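Local coordinates for 6-phosphogluconolactonase (Shewanella baltica, PDB 3NWP), which probably hydrolyses 6-phosphogluconolactone to 6-phosphogluconate in the oxidative branch of the pentose phosphate pathway, at residues 72-77 / 171-176; 41-46 / 66-71; 135-140 / 214-219; 52-57 / 89-94. One frame throughout, in Å; residues are numbered along the deposited sequence. Where two conformers were deposited one is given.

How the interactions relate
Interactions 1 and 2 belong to one mixed sheet: strand 66-74 pairs in parallel with strand 39-43 in interaction 2 and antiparallel with strand 175-178 in interaction 1, their centres about 15 Å apart. Interaction 4 joins helices 50-58 and 84-91, which precede and follow that strand, and touches interaction 2, with F53 against V43 and S44 and L92 and L93 against I68. Interaction 3, about 24 Å from interaction 4 between centres, continues from strand 132-135, where L135 meets S44 and A71. Along the chain interaction 2 closes before 1 and 3 open; 1 interleaves with 3 and 4, and 4 with 2, closing before 3. Strand 66-74 serves both pairings, with helices 50-58 and 84-91 packed beside it.

Interaction 1 of 4, residues 72-77 / 171-176; sequences DERWVE and APHGRI
Backbone hydrogen bonds tie E73 and W75 to I176 and G174. E73 N reaches I176 O at 2.9 Å, and I176 N returns a bond to E73 O. Two residues on, W75 N donates to G174 O at 2.8 Å, and a water bridges W75 O to G174 N.

R74 and R175 run alongside each other, with R74 NE over one face of the R175 guanidinium, 3.6 Å from its NH1. At the edge of that guanidinium, NH1 makes a long salt bridge of 4.0 Å to D72 OD2; S145 OG bonds to both atoms, while R74 NH1 goes to A82 O. These two arginines form the non-hydrogen-bonded pair of the antiparallel joint between strands 66-74 and 175-178, beside the hydrogen-bonded pair E73-I176, in the mixed sheet of a Rossmann-like fold. The R175 chain bends at chi2 (-61°), turning its guanidinium back to grip P172 O side-on with NE and NH2, P172 O lying in the guanidinium plane; R175 NH2 is 2.8 Å from P172 O. With a leucine in its place, P172 O would probably be left without these two donors and D72 OD2 without its distant salt-bridge partner.

Van der Waals packing makes up the rest. I176 CG2 lies at the edge of the W75 indole, 4.0 Å from CZ3, while the indole NE1 bonds to F109 O. V76 CG1 packs obliquely against the H173 ring, 3.6 Å from ND1.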
loop_
_atom_site.group_PDB
_atom_site.type_symbol
_atom_site.label_atom_id
_atom_site.label_comp_id
_atom_site.label_asym_id
_atom_site.label_seq_id
_atom_site.Cartn_x
_atom_site.Cartn_y
_atom_site.Cartn_z
ATOM N N ASP A 72 -2.614 0.393 5.189
ATOM C CA ASP A 72 -2.632 0.920 6.568
ATOM C C ASP A 72 -3.757 1.898 6.725
ATOM O O ASP A 72 -4.386 2.345 5.755
ATOM C CB ASP A 72 -1.280 1.549 6.955
ATOM C CG ASP A 72 -0.995 2.873 6.269
ATOM O OD1 ASP A 72 -1.317 2.996 5.087
ATOM O OD2 ASP A 72 -0.408 3.765 6.868
ATOM N N GLU A 73 -4.020 2.239 7.973
ATOM C CA GLU A 73 -5.110 3.148 8.269
ATOM C C GLU A 73 -4.797 3.885 9.550
ATOM O O GLU A 73 -4.145 3.381 10.431
ATOM C CB GLU A 73 -6.450 2.401 8.348
ATOM C CG GLU A 73 -7.663 3.246 8.690
ATOM C CD GLU A 73 -7.920 4.359 7.662
ATOM O OE1 GLU A 73 -7.184 5.361 7.659
ATOM O OE2 GLU A 73 -8.868 4.157 6.837
ATOM N N ARG A 74 -5.242 5.135 9.616
ATOM C CA ARG A 74 -5.193 5.925 10.852
ATOM C C ARG A 74 -6.423 5.592 11.669
ATOM O O ARG A 74 -7.549 5.449 11.125
ATOM C CB ARG A 74 -5.171 7.410 10.522
ATOM C CG ARG A 74 -3.885 7.939 9.866
ATOM C CD ARG A 74 -3.772 7.549 8.386
ATOM N NE ARG A 74 -2.611 8.171 7.774
ATOM C CZ ARG A 74 -2.536 9.454 7.422
ATOM N NH1 ARG A 74 -3.582 10.285 7.556
ATOM N NH2 ARG A 74 -1.398 9.918 6.908
ATOM N N TRP A 75 -6.246 5.438 12.987
ATOM C CA TRP A 75 -7.383 5.035 13.842
ATOM C C TRP A 75 -8.240 6.280 14.190
ATOM O O TRP A 75 -8.159 6.868 15.326
ATOM C CB TRP A 75 -6.907 4.253 15.081
ATOM C CG TRP A 75 -7.949 3.356 15.563
ATOM C CD1 TRP A 75 -8.834 3.555 16.624
ATOM C CD2 TRP A 75 -8.305 2.112 14.988
ATOM N NE1 TRP A 75 -9.693 2.491 16.716
ATOM C CE2 TRP A 75 -9.399 1.588 15.728
ATOM C CE3 TRP A 75 -7.826 1.387 13.894
ATOM C CZ2 TRP A 75 -10.000 0.394 15.411
ATOM C CZ3 TRP A 75 -8.415 0.198 13.569
ATOM C CH2 TRP A 75 -9.509 -0.305 14.329
ATOM N N VAL A 76 -9.029 6.692 13.193
ATOM C CA VAL A 76 -9.881 7.852 13.227
ATOM C C VAL A 76 -11.144 7.417 12.484
ATOM O O VAL A 76 -11.140 6.385 11.786
ATOM C CB VAL A 76 -9.254 9.072 12.537
ATOM C CG1 VAL A 76 -7.926 9.568 13.235
ATOM C CG2 VAL A 76 -9.028 8.789 11.028
ATOM N N GLU A 77 -12.249 8.164 12.632
ATOM C CA GLU A 77 -13.466 7.788 11.941
ATOM C C GLU A 77 -13.238 7.742 10.434
ATOM O O GLU A 77 -12.470 8.530 9.891
ATOM C CB GLU A 77 -14.599 8.786 12.232
ATOM C CG GLU A 77 -15.043 8.837 13.696
ATOM C CD GLU A 77 -15.688 7.561 14.122
ATOM O OE1 GLU A 77 -16.697 7.190 13.483
ATOM O OE2 GLU A 77 -15.188 6.932 15.082
ATOM N N ALA A 171 4.727 10.919 13.877
ATOM C CA ALA A 171 3.566 11.145 13.012
ATOM C C ALA A 171 2.309 10.941 13.846
ATOM O O ALA A 171 2.320 10.176 14.823
ATOM C CB ALA A 171 3.568 10.161 11.828
ATOM N N PRO A 172 1.221 11.637 13.492
ATOM C CA PRO A 172 -0.009 11.557 14.264
ATOM C C PRO A 172 -0.796 10.266 14.075
ATOM O O PRO A 172 -0.685 9.610 13.052
ATOM C CB PRO A 172 -0.848 12.729 13.726
ATOM C CG PRO A 172 -0.400 12.901 12.346
ATOM C CD PRO A 172 1.112 12.648 12.419
ATOM N N HIS A 173 -1.610 9.989 15.076
ATOM C CA HIS A 173 -2.691 8.969 15.074
ATOM C C HIS A 173 -2.151 7.560 15.335
ATOM O O HIS A 173 -1.098 7.150 14.802
ATOM C CB HIS A 173 -3.559 8.967 13.790
ATOM C CG HIS A 173 -3.995 10.330 13.352
ATOM N ND1 HIS A 173 -4.829 11.124 14.111
ATOM C CD2 HIS A 173 -3.674 11.056 12.259
ATOM C CE1 HIS A 173 -5.020 12.279 13.491
ATOM N NE2 HIS A 173 -4.323 12.270 12.370
ATOM N N GLY A 174 -2.873 6.846 16.158
ATOM C CA GLY A 174 -2.687 5.400 16.226
ATOM C C GLY A 174 -2.902 4.837 14.824
ATOM O O GLY A 174 -3.726 5.343 14.090
ATOM N N ARG A 175 -2.243 3.713 14.524
ATOM C CA ARG A 175 -2.296 3.118 13.200
ATOM C C ARG A 175 -2.600 1.636 13.284
ATOM O O ARG A 175 -2.219 0.941 14.241
ATOM C CB ARG A 175 -0.950 3.264 12.453
ATOM C CG ARG A 175 -0.331 4.669 12.466
ATOM C CD ARG A 175 -1.238 5.629 11.802
ATOM N NE ARG A 175 -0.678 6.973 11.694
ATOM C CZ ARG A 175 -0.040 7.451 10.606
ATOM N NH1 ARG A 175 0.173 6.659 9.549
ATOM N NH2 ARG A 175 0.381 8.715 10.583
ATOM N N ILE A 176 -3.263 1.163 12.244
ATOM C CA ILE A 176 -3.273 -0.253 11.935
ATOM C C ILE A 176 -2.488 -0.370 10.636
ATOM O O ILE A 176 -2.532 0.515 9.779
ATOM C CB ILE A 176 -4.706 -0.750 11.837
ATOM C CG1 ILE A 176 -4.774 -2.237 11.606
ATOM C CG2 ILE A 176 -5.493 -0.005 10.779
ATOM C CD1 ILE A 176 -6.031 -2.823 12.253
HETATM O O HOH W 1 1.875 6.017 6.706
HETATM O O HOH W 2 -5.704 7.773 16.645
#

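Interaction 2 of 4, residues 41-46 / 66-71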
loop_
_atom_site.group_PDB
_atom_site.type_symbol
_atom_site.label_atom_id
_atom_site.label_comp_id
_atom_site.label_asym_id
_atom_site.label_seq_id
_atom_site.Cartn_x
_atom_site.Cartn_y
_atom_site.Cartn_z
ATOM N N LEU A 41 -6.375 -6.280 -4.550
ATOM C CA LEU A 41 -5.598 -5.047 -4.650
ATOM C C LEU A 41 -5.458 -4.397 -3.266
ATOM O O LEU A 41 -6.450 -4.233 -2.544
ATOM C CB LEU A 41 -6.331 -4.101 -5.541
ATOM C CG LEU A 41 -5.798 -2.687 -5.682
ATOM C CD1 LEU A 41 -4.404 -2.652 -6.348
ATOM C CD2 LEU A 41 -6.822 -1.727 -6.458
ATOM N N VAL A 42 -4.233 -4.019 -2.905
ATOM C CA VAL A 42 -3.963 -3.248 -1.694
ATOM C C VAL A 42 -3.483 -1.908 -2.167
ATOM O O VAL A 42 -2.593 -1.793 -3.016
ATOM C CB VAL A 42 -2.881 -3.905 -0.850
ATOM C CG1 VAL A 42 -2.500 -3.003 0.361
ATOM C CG2 VAL A 42 -3.338 -5.369 -0.397
ATOM N N VAL A 43 -4.077 -0.840 -1.653
ATOM C CA VAL A 43 -3.641 0.498 -1.950
ATOM C C VAL A 43 -3.224 1.281 -0.691
ATOM O O VAL A 43 -3.698 0.975 0.425
ATOM C CB VAL A 43 -4.687 1.311 -2.707
ATOM C CG1 VAL A 43 -4.979 0.614 -4.094
ATOM C CG2 VAL A 43 -6.040 1.471 -1.905
ATOM N N SER A 44 -2.406 2.311 -0.899
ATOM C CA SER A 44 -1.967 3.201 0.138
ATOM C C SER A 44 -2.604 4.582 0.013
ATOM O O SER A 44 -3.140 4.945 -1.038
ATOM C CB SER A 44 -0.433 3.298 0.128
ATOM O OG SER A 44 0.174 2.024 0.323
ATOM N N GLY A 45 -2.550 5.332 1.110
ATOM C CA GLY A 45 -3.207 6.639 1.224
ATOM C C GLY A 45 -2.319 7.812 0.934
ATOM O O GLY A 45 -1.314 7.720 0.210
ATOM N N GLY A 46 -2.732 8.986 1.423
ATOM C CA GLY A 46 -1.971 10.211 1.160
ATOM C C GLY A 46 -2.472 10.914 -0.105
ATOM O O GLY A 46 -3.368 10.434 -0.792
ATOM N N VAL A 66 -12.965 -7.842 -7.977
ATOM C CA VAL A 66 -11.698 -7.346 -7.344
ATOM C C VAL A 66 -12.005 -6.969 -5.924
ATOM O O VAL A 66 -12.915 -6.134 -5.655
ATOM C CB VAL A 66 -11.083 -6.153 -8.108
ATOM C CG1 VAL A 66 -9.776 -5.666 -7.370
ATOM C CG2 VAL A 66 -10.841 -6.489 -9.581
ATOM N N TYR A 67 -11.253 -7.543 -4.978
ATOM C CA TYR A 67 -11.304 -7.197 -3.578
ATOM C C TYR A 67 -10.239 -6.169 -3.291
ATOM O O TYR A 67 -9.098 -6.333 -3.732
ATOM C CB TYR A 67 -11.053 -8.432 -2.716
ATOM C CG TYR A 67 -12.147 -9.441 -2.709
ATOM C CD1 TYR A 67 -12.308 -10.318 -3.752
ATOM C CD2 TYR A 67 -12.934 -9.602 -1.568
ATOM C CE1 TYR A 67 -13.318 -11.296 -3.725
ATOM C CE2 TYR A 67 -13.930 -10.575 -1.528
ATOM C CZ TYR A 67 -14.112 -11.406 -2.619
ATOM O OH TYR A 67 -15.087 -12.380 -2.620
ATOM N N ILE A 68 -10.591 -5.079 -2.596
ATOM C CA ILE A 68 -9.660 -4.005 -2.342
ATOM C C ILE A 68 -9.563 -3.693 -0.866
ATOM O O ILE A 68 -10.557 -3.706 -0.153
ATOM C CB ILE A 68 -10.084 -2.717 -3.059
ATOM C CG1 ILE A 68 -10.319 -2.962 -4.554
ATOM C CG2 ILE A 68 -9.011 -1.635 -2.819
ATOM C CD1 ILE A 68 -10.799 -1.711 -5.346
ATOM N N THR A 69 -8.342 -3.521 -0.363
ATOM C CA THR A 69 -8.148 -3.070 0.998
ATOM C C THR A 69 -6.979 -2.075 1.068
ATOM O O THR A 69 -6.413 -1.682 0.040
ATOM C CB THR A 69 -8.008 -4.240 1.996
ATOM O OG1 THR A 69 -8.183 -3.746 3.346
ATOM C CG2 THR A 69 -6.679 -5.001 1.884
ATOM N N LEU A 70 -6.645 -1.640 2.275
ATOM C CA LEU A 70 -5.659 -0.622 2.558
ATOM C C LEU A 70 -4.373 -1.218 3.105
ATOM O O LEU A 70 -4.387 -2.205 3.873
ATOM C CB LEU A 70 -6.222 0.337 3.641
ATOM C CG LEU A 70 -7.569 0.996 3.318
ATOM C CD1 LEU A 70 -8.107 1.784 4.522
ATOM C CD2 LEU A 70 -7.415 1.900 2.090
ATOM N N ALA A 71 -3.252 -0.612 2.741
ATOM C CA ALA A 71 -1.972 -0.980 3.328
ATOM C C ALA A 71 -1.909 -0.666 4.819
ATOM O O ALA A 71 -1.194 -1.341 5.562
ATOM C CB ALA A 71 -0.783 -0.312 2.564
#
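L41, V42 and V43 pair in parallel with I68, T69 and L70, a buried strand-to-strand contact near the middle of the central sheet. Strands 39-43 and 66-74 are the two strands of a beta-alpha-beta unit whose helix is 50-58, part of the Rossmann-like core expected of this family. The short segments 41-43 and 66-70 run at 26° to one another.

A ladder of four backbone bonds alternates between the strands: L41 N to Y67 O, T69 N to L41 O, V43 N to T69 O and A71 N to V43 O. The first is nearly straight along the carbonyl, whereas the last, at 2.8 Å between A71 N and V43 O, has its donor 36° out of the carbonyl plane. Beyond these, strand 132-135 pairs with V42 on the far edge of strand 39-43.

Side chains sort onto the two faces. L41, V43, I68 and L70 share one: L41 lies alongside I68, its CD2 4.1 Å from I68 CD1, and V43 CG2 is 4.2 Å from L70 CD2, with V88 of helix 84-91 packed on V43 and L70. V42 and T69 occupy the other face, their CG2 methyls 4.1 Å apart. T69 OG1, anti to its own N (chi1 -165°), bonds to R103 O, which leaves the methyl for V42. V42 CG1 lies against the backbone of A71, 3.5 Å from A71 N. Where the strands give way to loop, S44 OG bonds to V134 O and also rests 3.4 Å from the methyl CB of A71.

Interaction 3 of 4, residues 135-140 / 214-219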
loop_
_atom_site.group_PDB
_atom_site.type_symbol
_atom_site.label_atom_id
_atom_site.label_comp_id
_atom_site.label_asym_id
_atom_site.label_seq_id
_atom_site.Cartn_x
_atom_site.Cartn_y
_atom_site.Cartn_z
ATOM N N LEU A 135 2.288 0.792 -2.853
ATOM C CA LEU A 135 2.897 1.410 -1.705
ATOM C C LEU A 135 3.332 2.877 -1.930
ATOM O O LEU A 135 3.601 3.284 -3.086
ATOM C CB LEU A 135 4.111 0.576 -1.226
ATOM C CG LEU A 135 3.834 -0.871 -0.822
ATOM C CD1 LEU A 135 5.222 -1.469 -0.364
ATOM C CD2 LEU A 135 2.834 -0.874 0.352
ATOM N N GLY A 136 3.493 3.598 -0.835
ATOM C CA GLY A 136 4.193 4.864 -0.819
ATOM C C GLY A 136 5.364 4.770 0.128
ATOM O O GLY A 136 5.613 3.738 0.769
HETATM N N MSE A 137 6.097 5.863 0.199
HETATM C CA MSE A 137 7.248 5.943 1.108
HETATM C C MSE A 137 7.284 7.345 1.667
HETATM O O MSE A 137 7.208 8.325 0.944
HETATM C CB MSE A 137 8.506 5.642 0.355
HETATM C CG MSE A 137 9.829 5.690 1.164
HETATM SE SE MSE A 137 11.414 5.722 0.140
HETATM C CE MSE A 137 11.169 7.462 -0.484
ATOM N N GLY A 138 7.465 7.434 2.998
ATOM C CA GLY A 138 7.614 8.731 3.640
ATOM C C GLY A 138 9.040 9.259 3.527
ATOM O O GLY A 138 9.967 8.557 3.156
ATOM N N ASN A 139 9.201 10.535 3.858
ATOM C CA ASN A 139 10.529 11.160 3.856
ATOM C C ASN A 139 11.448 10.598 4.918
ATOM O O ASN A 139 12.678 10.804 4.860
ATOM C CB ASN A 139 10.406 12.690 4.001
ATOM C CG ASN A 139 9.852 13.348 2.775
ATOM O OD1 ASN A 139 10.103 12.923 1.662
ATOM N ND2 ASN A 139 9.088 14.418 2.985
ATOM N N ASP A 140 10.889 9.866 5.888
ATOM C CA ASP A 140 11.632 9.112 6.886
ATOM C C ASP A 140 11.981 7.663 6.495
ATOM O O ASP A 140 12.517 6.909 7.296
ATOM C CB ASP A 140 10.856 9.101 8.241
ATOM C CG ASP A 140 9.515 8.385 8.147
ATOM O OD1 ASP A 140 9.073 8.099 7.028
ATOM O OD2 ASP A 140 8.829 8.181 9.195
HETATM N N MSE A 214 15.056 2.492 7.961
HETATM C CA MSE A 214 14.137 2.857 6.836
HETATM C C MSE A 214 13.346 1.621 6.419
HETATM O O MSE A 214 13.818 0.806 5.615
HETATM C CB MSE A 214 14.934 3.415 5.649
HETATM C CG MSE A 214 15.645 4.743 5.930
HETATM SE SE MSE A 214 16.557 5.510 4.480
HETATM C CE MSE A 214 15.120 6.151 3.661
ATOM N N PRO A 215 12.129 1.456 6.971
ATOM C CA PRO A 215 11.401 0.191 6.764
ATOM C C PRO A 215 10.991 -0.163 5.303
ATOM O O PRO A 215 10.793 -1.334 5.008
ATOM C CB PRO A 215 10.196 0.354 7.683
ATOM C CG PRO A 215 10.740 1.204 8.836
ATOM C CD PRO A 215 11.583 2.227 8.108
ATOM N N ILE A 216 10.960 0.833 4.420
ATOM C CA ILE A 216 10.802 0.588 2.991
ATOM C C ILE A 216 11.846 -0.443 2.487
ATOM O O ILE A 216 11.610 -1.186 1.561
ATOM C CB ILE A 216 10.812 1.902 2.196
ATOM C CG1 ILE A 216 10.498 1.652 0.713
ATOM C CG2 ILE A 216 12.215 2.570 2.238
ATOM C CD1 ILE A 216 9.079 1.036 0.430
ATOM N N ARG A 217 13.032 -0.470 3.137
ATOM C CA ARG A 217 14.007 -1.458 2.755
ATOM C C ARG A 217 13.572 -2.896 2.860
ATOM O O ARG A 217 14.108 -3.756 2.172
ATOM C CB ARG A 217 15.315 -1.239 3.589
ATOM C CG ARG A 217 15.987 0.098 3.299
ATOM C CD ARG A 217 17.021 0.462 4.364
ATOM N NE ARG A 217 17.822 1.607 3.978
ATOM C CZ ARG A 217 18.537 2.354 4.826
ATOM N NH1 ARG A 217 18.459 2.116 6.143
ATOM N NH2 ARG A 217 19.294 3.369 4.379
ATOM N N ALA A 218 12.604 -3.196 3.747
ATOM C CA ALA A 218 12.100 -4.558 3.833
ATOM C C ALA A 218 11.448 -5.033 2.542
ATOM O O ALA A 218 11.501 -6.214 2.211
ATOM C CB ALA A 218 11.127 -4.717 5.028
ATOM N N VAL A 219 10.898 -4.077 1.790
ATOM C CA VAL A 219 10.338 -4.308 0.461
ATOM C C VAL A 219 11.420 -4.253 -0.638
ATOM O O VAL A 219 11.491 -5.135 -1.484
ATOM C CB VAL A 219 9.235 -3.278 0.169
ATOM C CG1 VAL A 219 8.793 -3.321 -1.287
ATOM C CG2 VAL A 219 8.018 -3.531 1.110
#
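M137 and I216 meet at the heart of an apolar contact between the loop that leaves strand 132-135 and the turn leading into helix 217-220. The loop runs off the carboxyl end of a parallel strand in the Rossmann-like core, and its Gly-Met-Gly-Asn-Asp-Gly-His sequence resembles the glycine-rich, DGH-containing loop of this family.

The apolar side chains do most of the work. M137 is a selenomethionine, and its chain crosses I216 at about a right angle: with CG anti to the backbone N (chi1 180°), CG comes to 4.0 Å from I216 CB and the selenium to 3.9 Å from I216 CG2. L191 of strand 189-194 touches both residues. At the strand end of the loop, L135 and V219 reach toward each other tip to tip, L135 CD1 lying 3.8 Å from V219 CG2. At the outer end the contact is less purely apolar, M214 CG resting against the carbonyl oxygen of D140 at 4.0 Å.

Hydrogen bonds within 214-219 shape that segment. M214 to R217 form a type I turn closed by R217 N to M214 O at 2.9 Å, V219 N reaches back to I216 O, and both I216 and V219 point their side chains toward the loop. The backbone of I216 also bonds to G141, next along the loop, which is held further by T143 OG1 at G136 O and K198 NZ at M137 O, while D140 OD1 bonds to H142. M214 is a selenomethionine too, its selenium over one face of the R217 guanidinium, 3.5 Å above the plane and offset toward the rim.

Interaction 4 of 4, residues 52-57 / 89-94; sequences LFQLLS and REHLLQ
F53 and L92 bring their backbones close, CA to CA 4.6 Å, where helix 50-58 meets the last residues of 84-91 and the chain that follows. These helices precede and follow strand 66-74 in the Rossmann-like fold, and L92 and L93 also rest on I68 of that strand.

L92 and H91 carry the contact. L92 crosses F53 at about a right angle, CB to CB 3.8 Å, and with CG anti to its N (chi1 179°) its CD1 reaches the helix surface, 3.7 Å from F53 O and 3.8 Å from L56 CB. H91 CB comes in at the edge of the F53 ring, near its plane, and the Q54 amide lies alongside the H91 ring, planes 30° apart.

S57 packs through CB, which lies 3.4 Å from L92 O and 3.3 Å from Q94 O. Its hydroxyl turns back to donate to Q54 O at 2.7 Å and also bonds to N95 ND2. A glycine in its place would probably open a gap beside these two carbonyls, leave Q54 O without the hydroxyl donor and deprive the N95 amide of that partner. On the opposing segment, Q94 NE2 folds back to R89 O at 2.9 Å, in the carbonyl plane and at an N-H...O angle of 159°.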
loop_
_atom_site.group_PDB
_atom_site.type_symbol
_atom_site.label_atom_id
_atom_site.label_comp_id
_atom_site.label_asym_id
_atom_site.label_seq_id
_atom_site.Cartn_x
_atom_site.Cartn_y
_atom_site.Cartn_z
ATOM N N LEU A 52 -4.066 8.835 -9.631
ATOM C CA LEU A 52 -4.000 7.420 -10.011
ATOM C C LEU A 52 -5.328 6.716 -9.737
ATOM O O LEU A 52 -5.854 5.994 -10.592
ATOM C CB LEU A 52 -2.888 6.756 -9.184
ATOM C CG LEU A 52 -2.817 5.242 -9.402
ATOM C CD1 LEU A 52 -2.378 4.874 -10.822
ATOM C CD2 LEU A 52 -1.913 4.555 -8.330
ATOM N N PHE A 53 -5.882 6.955 -8.562
ATOM C CA PHE A 53 -7.178 6.356 -8.204
ATOM C C PHE A 53 -8.252 6.758 -9.181
ATOM O O PHE A 53 -9.069 5.928 -9.587
ATOM C CB PHE A 53 -7.625 6.735 -6.815
ATOM C CG PHE A 53 -6.800 6.132 -5.657
ATOM C CD1 PHE A 53 -5.948 5.044 -5.816
ATOM C CD2 PHE A 53 -6.971 6.630 -4.405
ATOM C CE1 PHE A 53 -5.273 4.544 -4.730
ATOM C CE2 PHE A 53 -6.323 6.092 -3.291
ATOM C CZ PHE A 53 -5.463 5.035 -3.489
ATOM N N GLN A 54 -8.290 8.057 -9.510
ATOM C CA GLN A 54 -9.289 8.564 -10.465
ATOM C C GLN A 54 -9.183 7.849 -11.818
ATOM O O GLN A 54 -10.191 7.477 -12.421
ATOM C CB GLN A 54 -9.184 10.103 -10.611
ATOM C CG GLN A 54 -9.577 10.867 -9.337
ATOM C CD GLN A 54 -9.049 12.308 -9.291
ATOM O OE1 GLN A 54 -8.714 12.902 -10.320
ATOM N NE2 GLN A 54 -8.924 12.848 -8.084
ATOM N N LEU A 55 -7.975 7.679 -12.309
ATOM C CA LEU A 55 -7.750 7.001 -13.588
ATOM C C LEU A 55 -8.123 5.530 -13.501
ATOM O O LEU A 55 -8.789 4.942 -14.391
ATOM C CB LEU A 55 -6.297 7.099 -14.039
ATOM C CG LEU A 55 -5.781 8.452 -14.462
ATOM C CD1 LEU A 55 -4.332 8.276 -14.965
ATOM C CD2 LEU A 55 -6.618 9.135 -15.571
ATOM N N LEU A 56 -7.726 4.887 -12.399
ATOM C CA LEU A 56 -8.042 3.477 -12.225
ATOM C C LEU A 56 -9.565 3.266 -12.201
ATOM O O LEU A 56 -10.066 2.289 -12.736
ATOM C CB LEU A 56 -7.503 2.957 -10.885
ATOM C CG LEU A 56 -6.164 2.339 -10.871
ATOM C CD1 LEU A 56 -5.826 1.962 -9.390
ATOM C CD2 LEU A 56 -6.060 1.063 -11.789
ATOM N N SER A 57 -10.301 4.189 -11.555
ATOM C CA SER A 57 -11.728 4.086 -11.427
ATOM C C SER A 57 -12.424 3.997 -12.784
ATOM O O SER A 57 -13.539 3.478 -12.831
ATOM C CB SER A 57 -12.311 5.219 -10.606
ATOM O OG SER A 57 -12.492 6.404 -11.371
ATOM N N ARG A 89 -12.616 5.869 -0.794
ATOM C CA ARG A 89 -14.020 5.866 -1.185
ATOM C C ARG A 89 -14.314 7.074 -2.085
ATOM O O ARG A 89 -15.135 6.944 -3.021
ATOM C CB ARG A 89 -14.917 5.865 0.050
ATOM C CG ARG A 89 -14.930 4.537 0.828
ATOM C CD ARG A 89 -15.953 4.542 1.943
ATOM N NE ARG A 89 -15.968 3.303 2.696
ATOM C CZ ARG A 89 -16.483 2.158 2.290
ATOM N NH1 ARG A 89 -17.098 2.038 1.104
ATOM N NH2 ARG A 89 -16.417 1.116 3.094
ATOM N N GLU A 90 -13.708 8.214 -1.818
ATOM C CA GLU A 90 -14.008 9.381 -2.620
ATOM C C GLU A 90 -13.478 9.259 -4.031
ATOM O O GLU A 90 -14.180 9.640 -4.996
ATOM C CB GLU A 90 -13.481 10.673 -2.008
ATOM C CG GLU A 90 -14.170 11.060 -0.699
ATOM C CD GLU A 90 -13.746 12.429 -0.137
ATOM O OE1 GLU A 90 -13.967 12.676 1.083
ATOM O OE2 GLU A 90 -13.205 13.252 -0.915
ATOM N N HIS A 91 -12.245 8.749 -4.162
ATOM C CA HIS A 91 -11.522 8.808 -5.416
ATOM C C HIS A 91 -11.400 7.505 -6.204
ATOM O O HIS A 91 -11.356 7.566 -7.429
ATOM C CB HIS A 91 -10.114 9.369 -5.191
ATOM C CG HIS A 91 -10.111 10.745 -4.622
ATOM N ND1 HIS A 91 -10.345 11.864 -5.400
ATOM C CD2 HIS A 91 -9.962 11.187 -3.354
ATOM C CE1 HIS A 91 -10.327 12.940 -4.626
ATOM N NE2 HIS A 91 -10.096 12.560 -3.381
ATOM N N LEU A 92 -11.254 6.351 -5.537
ATOM C CA LEU A 92 -11.117 5.078 -6.233
ATOM C C LEU A 92 -12.469 4.379 -6.483
ATOM O O LEU A 92 -12.693 3.838 -7.551
ATOM C CB LEU A 92 -10.121 4.154 -5.492
ATOM C CG LEU A 92 -9.879 2.763 -6.098
ATOM C CD1 LEU A 92 -9.265 2.942 -7.492
ATOM C CD2 LEU A 92 -8.901 1.944 -5.193
ATOM N N LEU A 93 -13.331 4.346 -5.457
ATOM C CA LEU A 93 -14.540 3.528 -5.500
ATOM C C LEU A 93 -15.650 4.363 -6.162
ATOM O O LEU A 93 -16.687 4.722 -5.544
ATOM C CB LEU A 93 -14.932 3.114 -4.106
ATOM C CG LEU A 93 -13.907 2.297 -3.348
ATOM C CD1 LEU A 93 -14.544 1.846 -2.011
ATOM C CD2 LEU A 93 -13.463 1.045 -4.147
ATOM N N GLN A 94 -15.359 4.728 -7.397
ATOM C CA GLN A 94 -16.204 5.630 -8.210
ATOM C C GLN A 94 -16.235 5.058 -9.629
ATOM O O GLN A 94 -15.434 4.199 -10.000
ATOM C CB GLN A 94 -15.589 7.021 -8.228
ATOM C CG GLN A 94 -15.496 7.720 -6.846
ATOM C CD GLN A 94 -16.850 8.075 -6.272
ATOM O OE1 GLN A 94 -17.792 8.343 -7.015
ATOM N NE2 GLN A 94 -16.973 8.049 -4.962
#